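Local coordinates for acetylene hydratase (Pelobacter acetylenicus, PDB 2E7Z), which catalyses the hydration of acetylene to acetaldehyde, using a tungsten bis(molybdopterin guanine dinucleotide) cofactor and one [4Fe-4S] cluster, at residues A[150-155]-A[381-386]; A[325-330]-A[374-379]. All blocks are in the same frame, centred on the assembly; numbering follows the deposited sequence.

Contact 1: A[150-155]-A[381-386]; sequences HGSYSF and FHNMGA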
# COMPACT_ATOMS: atom_id res chain seq x y z
N HIS A 150 -10.35 -10.62 12.78
CA HIS A 150 -11.74 -10.89 12.37
C HIS A 150 -11.86 -11.46 10.97
O HIS A 150 -12.91 -11.32 10.33
CB HIS A 150 -12.64 -9.65 12.53
CG HIS A 150 -12.03 -8.40 12.01
ND1 HIS A 150 -11.91 -8.13 10.66
CD2 HIS A 150 -11.47 -7.34 12.65
CE1 HIS A 150 -11.32 -6.96 10.49
NE2 HIS A 150 -11.05 -6.46 11.68
N GLY A 151 -10.79 -12.10 10.51
CA GLY A 151 -10.87 -13.00 9.36
C GLY A 151 -10.84 -12.40 7.96
O GLY A 151 -10.75 -13.14 6.97
N SER A 152 -10.94 -11.09 7.88
CA SER A 152 -11.07 -10.38 6.61
C SER A 152 -10.90 -8.89 6.85
O SER A 152 -11.37 -8.36 7.87
CB SER A 152 -12.45 -10.65 6.03
OG SER A 152 -12.56 -10.14 4.71
N TYR A 153 -10.26 -8.22 5.89
CA TYR A 153 -10.02 -6.79 5.91
C TYR A 153 -11.34 -6.02 5.82
O TYR A 153 -12.21 -6.37 5.02
CB TYR A 153 -9.05 -6.44 4.77
CG TYR A 153 -8.74 -4.99 4.57
CD1 TYR A 153 -7.86 -4.30 5.42
CD2 TYR A 153 -9.30 -4.29 3.49
CE1 TYR A 153 -7.56 -2.94 5.17
CE2 TYR A 153 -9.02 -2.96 3.25
CZ TYR A 153 -8.15 -2.28 4.08
OH TYR A 153 -7.89 -0.97 3.81
N SER A 154 -11.51 -5.00 6.67
CA SER A 154 -12.78 -4.28 6.73
C SER A 154 -12.74 -2.99 5.92
O SER A 154 -11.66 -2.46 5.59
CB SER A 154 -13.21 -4.01 8.19
OG SER A 154 -12.43 -2.99 8.79
N PHE A 155 -13.95 -2.52 5.61
CA PHE A 155 -14.19 -1.33 4.81
C PHE A 155 -15.16 -0.42 5.53
O PHE A 155 -16.29 -0.82 5.83
CB PHE A 155 -14.75 -1.71 3.43
CG PHE A 155 -13.82 -2.57 2.65
CD1 PHE A 155 -12.91 -1.99 1.76
CD2 PHE A 155 -13.81 -3.95 2.81
CE1 PHE A 155 -12.01 -2.79 1.04
CE2 PHE A 155 -12.91 -4.75 2.11
CZ PHE A 155 -12.01 -4.17 1.23
N PHE A 381 -6.99 -17.31 1.03
CA PHE A 381 -7.77 -16.12 0.72
C PHE A 381 -6.73 -15.03 0.58
O PHE A 381 -6.16 -14.57 1.56
CB PHE A 381 -8.75 -15.87 1.87
CG PHE A 381 -9.51 -14.58 1.80
CD1 PHE A 381 -9.75 -13.91 0.61
CD2 PHE A 381 -10.06 -14.05 2.97
CE1 PHE A 381 -10.47 -12.72 0.60
CE2 PHE A 381 -10.80 -12.87 2.96
CZ PHE A 381 -11.02 -12.20 1.77
N HIS A 382 -6.47 -14.64 -0.66
CA HIS A 382 -5.48 -13.60 -0.98
C HIS A 382 -6.18 -12.27 -0.75
O HIS A 382 -6.62 -11.61 -1.70
CB HIS A 382 -5.02 -13.74 -2.43
CG HIS A 382 -3.93 -12.80 -2.79
ND1 HIS A 382 -4.17 -11.57 -3.36
CD2 HIS A 382 -2.58 -12.91 -2.68
CE1 HIS A 382 -3.02 -10.98 -3.62
NE2 HIS A 382 -2.04 -11.76 -3.20
N ASN A 383 -6.29 -11.88 0.52
CA ASN A 383 -7.03 -10.67 0.88
C ASN A 383 -6.17 -9.43 0.72
O ASN A 383 -5.25 -9.17 1.51
CB ASN A 383 -7.52 -10.88 2.31
CG ASN A 383 -8.57 -9.85 2.79
OD1 ASN A 383 -8.79 -9.77 4.00
ND2 ASN A 383 -9.20 -9.10 1.90
N MET A 384 -6.49 -8.67 -0.34
CA MET A 384 -5.78 -7.43 -0.77
C MET A 384 -4.41 -7.78 -1.33
O MET A 384 -4.24 -7.79 -2.56
CB MET A 384 -5.71 -6.38 0.37
CG MET A 384 -7.05 -6.14 1.13
SD MET A 384 -8.48 -5.79 0.08
CE MET A 384 -8.23 -4.01 -0.19
N GLY A 385 -3.46 -8.14 -0.46
CA GLY A 385 -2.13 -8.63 -0.88
C GLY A 385 -1.73 -9.58 0.23
O GLY A 385 -1.86 -9.22 1.40
N ALA A 386 -1.31 -10.80 -0.11
CA ALA A 386 -1.12 -11.81 0.92
C ALA A 386 -0.09 -12.84 0.54
O ALA A 386 0.24 -13.03 -0.64
CB ALA A 386 -2.46 -12.52 1.24
O HOH W 1 -11.73 -8.15 2.95
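Asn383 holds residues 152-153 from both ends of its amide, OD1 directly on the Tyr153 N-H and ND2 through a water. OD1 accepts from Tyr153 N at 2.9 Å; the donor lies in the carbonyl plane on a lone pair, and the N-H...O angle of 161° makes the bond nearly straight. With CG anti to the backbone N (chi1 -168°), the amide is set where OD1 faces this N-H. Asn383 ND2 donates to the water, 2.9 Å away, which in turn donates to Ser152 OG and Tyr153 O. Ser152 OG has a further partner in Gly325 O, and ND2 a second acceptor in Glu470 O. Were Asn383 an alanine, the Tyr153 N-H would probably lose its carbonyl acceptor, and the water and Glu470 O the N-H that each receives from ND2.

The sulfur-aromatic part belongs to Met384. Bent at chi2 and chi3, its chain crosses the Tyr153 side chain at about a right angle. SD stands 4.8 Å from the Tyr153 ring centroid, 51° off the normal, hence obliquely, whereas it meets Phe155 at the ring edge. The methyl touches both rings, CE lying 3.7 Å from Tyr153 CE2 and 4.0 Å from Phe155 CZ.

Phe381 supplies the third kind of contact: Ser152 OG sits in its ring plane at the edge, 3.7 Å from CE2; within its own segment, Asn383 CB packs over the centre of one face.

This buried contact joins the residues leading into strand 154-156 to the loop between helices 369-376 and 391-400. Its chemistry separates into a polar grip, one direct backbone bond and one water bridge, and a Met-aromatic cluster beside it; bonds at both ends hold the amide's rotation.

Contact 2: A[325-330]-A[374-379]; sequences GAPHSD and RVYGVK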
# COMPACT_ATOMS: atom_id res chain seq x y z
N GLY A 325 -14.95 -7.76 4.03
CA GLY A 325 -14.96 -8.14 2.61
C GLY A 325 -14.85 -9.63 2.36
O GLY A 325 -14.79 -10.45 3.27
N ALA A 326 -14.82 -9.98 1.09
CA ALA A 326 -14.86 -11.37 0.65
C ALA A 326 -14.43 -11.38 -0.80
O ALA A 326 -14.56 -10.35 -1.48
CB ALA A 326 -16.28 -11.89 0.73
N PRO A 327 -14.04 -12.56 -1.32
CA PRO A 327 -13.97 -12.71 -2.78
C PRO A 327 -15.32 -12.31 -3.39
O PRO A 327 -16.37 -12.60 -2.79
CB PRO A 327 -13.67 -14.19 -2.97
CG PRO A 327 -12.97 -14.62 -1.68
CD PRO A 327 -13.73 -13.82 -0.62
N HIS A 328 -15.32 -11.64 -4.53
CA HIS A 328 -16.58 -11.12 -5.07
C HIS A 328 -17.51 -12.29 -5.39
O HIS A 328 -17.10 -13.27 -6.02
CB HIS A 328 -16.31 -10.30 -6.33
CG HIS A 328 -17.45 -9.43 -6.74
ND1 HIS A 328 -18.67 -9.93 -7.19
CD2 HIS A 328 -17.56 -8.08 -6.78
CE1 HIS A 328 -19.46 -8.91 -7.50
NE2 HIS A 328 -18.82 -7.79 -7.25
N SER A 329 -18.76 -12.21 -4.92
CA SER A 329 -19.69 -13.32 -5.06
C SER A 329 -20.04 -13.68 -6.49
O SER A 329 -20.47 -14.80 -6.74
CB SER A 329 -20.99 -13.04 -4.26
OG SER A 329 -21.63 -11.88 -4.79
N ASP A 330 -19.85 -12.75 -7.43
CA ASP A 330 -20.29 -12.96 -8.83
C ASP A 330 -19.16 -13.53 -9.70
O ASP A 330 -19.42 -13.89 -10.85
CB ASP A 330 -20.66 -11.61 -9.50
CG ASP A 330 -21.95 -10.99 -8.98
OD1 ASP A 330 -22.82 -11.70 -8.39
OD2 ASP A 330 -22.09 -9.76 -9.22
N ARG A 374 -13.73 -22.39 5.40
CA ARG A 374 -15.04 -22.56 6.03
C ARG A 374 -15.97 -21.40 5.67
O ARG A 374 -17.13 -21.62 5.28
CB ARG A 374 -14.88 -22.70 7.55
CG ARG A 374 -16.21 -22.87 8.32
CD ARG A 374 -15.98 -22.84 9.84
NE ARG A 374 -15.69 -21.51 10.41
CZ ARG A 374 -16.61 -20.57 10.64
NH1 ARG A 374 -17.88 -20.80 10.32
NH2 ARG A 374 -16.27 -19.41 11.19
N VAL A 375 -15.45 -20.18 5.78
CA VAL A 375 -16.28 -18.99 5.68
C VAL A 375 -16.38 -18.49 4.23
O VAL A 375 -17.45 -18.06 3.78
CB VAL A 375 -15.72 -17.86 6.60
CG1 VAL A 375 -16.43 -16.50 6.32
CG2 VAL A 375 -15.81 -18.29 8.08
N TYR A 376 -15.26 -18.54 3.51
CA TYR A 376 -15.19 -17.96 2.16
C TYR A 376 -15.11 -18.99 1.04
O TYR A 376 -15.22 -18.63 -0.14
CB TYR A 376 -14.02 -16.96 2.08
CG TYR A 376 -14.21 -15.77 2.99
CD1 TYR A 376 -15.27 -14.87 2.79
CD2 TYR A 376 -13.35 -15.54 4.07
CE1 TYR A 376 -15.47 -13.82 3.65
CE2 TYR A 376 -13.54 -14.47 4.91
CZ TYR A 376 -14.61 -13.62 4.72
OH TYR A 376 -14.80 -12.56 5.58
N GLY A 377 -14.91 -20.26 1.38
CA GLY A 377 -14.77 -21.30 0.38
C GLY A 377 -13.44 -21.22 -0.35
O GLY A 377 -13.27 -21.80 -1.42
N VAL A 378 -12.49 -20.50 0.24
CA VAL A 378 -11.17 -20.30 -0.35
C VAL A 378 -10.16 -20.51 0.76
O VAL A 378 -10.10 -19.72 1.70
CB VAL A 378 -11.03 -18.87 -0.96
CG1 VAL A 378 -9.62 -18.61 -1.35
CG2 VAL A 378 -11.93 -18.74 -2.17
N LYS A 379 -9.38 -21.58 0.65
CA LYS A 379 -8.40 -21.94 1.67
C LYS A 379 -7.32 -20.88 1.79
O LYS A 379 -6.94 -20.48 2.89
CB LYS A 379 -7.76 -23.28 1.36
CG LYS A 379 -6.67 -23.66 2.33
CD LYS A 379 -6.19 -25.07 2.08
CE LYS A 379 -4.97 -25.37 2.89
NZ LYS A 379 -4.50 -26.75 2.62
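Pro327 and Tyr376 meet at about a right angle, the pyrrolidine ring set across the near end of the phenol ring. Pro327 CD is the bump: it lies 3.9 Å from Tyr376 CD1 and only slightly farther from CG, at the root of the ring. One residue earlier, the methyl of Ala326 meets the same ring farther out, again obliquely, its CB 3.6 Å from Tyr376 CE1. Gly325 then continues the line to the phenol end, where its carbonyl O is 3.1 Å from Tyr376 OH. Three successive residues therefore follow the length of one ring, from CG through CD1 and CE1 to OH, each approaching obliquely.

Tyr376 reaches this path because CG is anti to its carbonyl carbon (chi1 -64°), which sets the ring alongside 325-327. Within its own segment, Val375 CG1 stands 3.6 Å above the ring plane, over the centre of one face, so the helix backs the ring with an aliphatic branch. The hydroxyl is hydrogen-bonded to Tyr544 OH, which ties its polar end to another part of the chain.

Beyond Gly377, Val378 adds a second, looser bump: its CG2 is 4.3 Å from Pro327 CG. The proline thus lies in a shallow hollow bounded by Tyr376 on one part of its ring and Val378 on another, and Phe381 also packs on it.

Gly377 is the first residue to leave helical angles, with a positive phi of 72° that suits glycine. The whole is plain packing away from the annotated sites: the C-terminal end of helix 369-376 and the turn after it dock on the loop that follows strand 322-324.

Contacts 1 and 2 form one continuous patch, their centres 10 Å apart, and contact 2 falls within the stretch of chain that separates the two halves of contact 1. Residues 150-155 and 325-330 are joined by probable hydrogen bonds, Ser152 OG to Gly325 O at 2.7 Å and Tyr153 O to Gly325 N at 3.2 Å; the second extends the antiparallel pairing of strands 154-156 and 322-324. Between the other two segments, Phe381 CE1 packs 3.6 Å from Pro327 CD. Contact 1 is the inner one, its centre 13 Å from that of the chain against 22 Å for contact 2; the Tyr153 side chain is about 9 Å from the tungsten ion and about 7 Å from that of cofactor-binding Trp176.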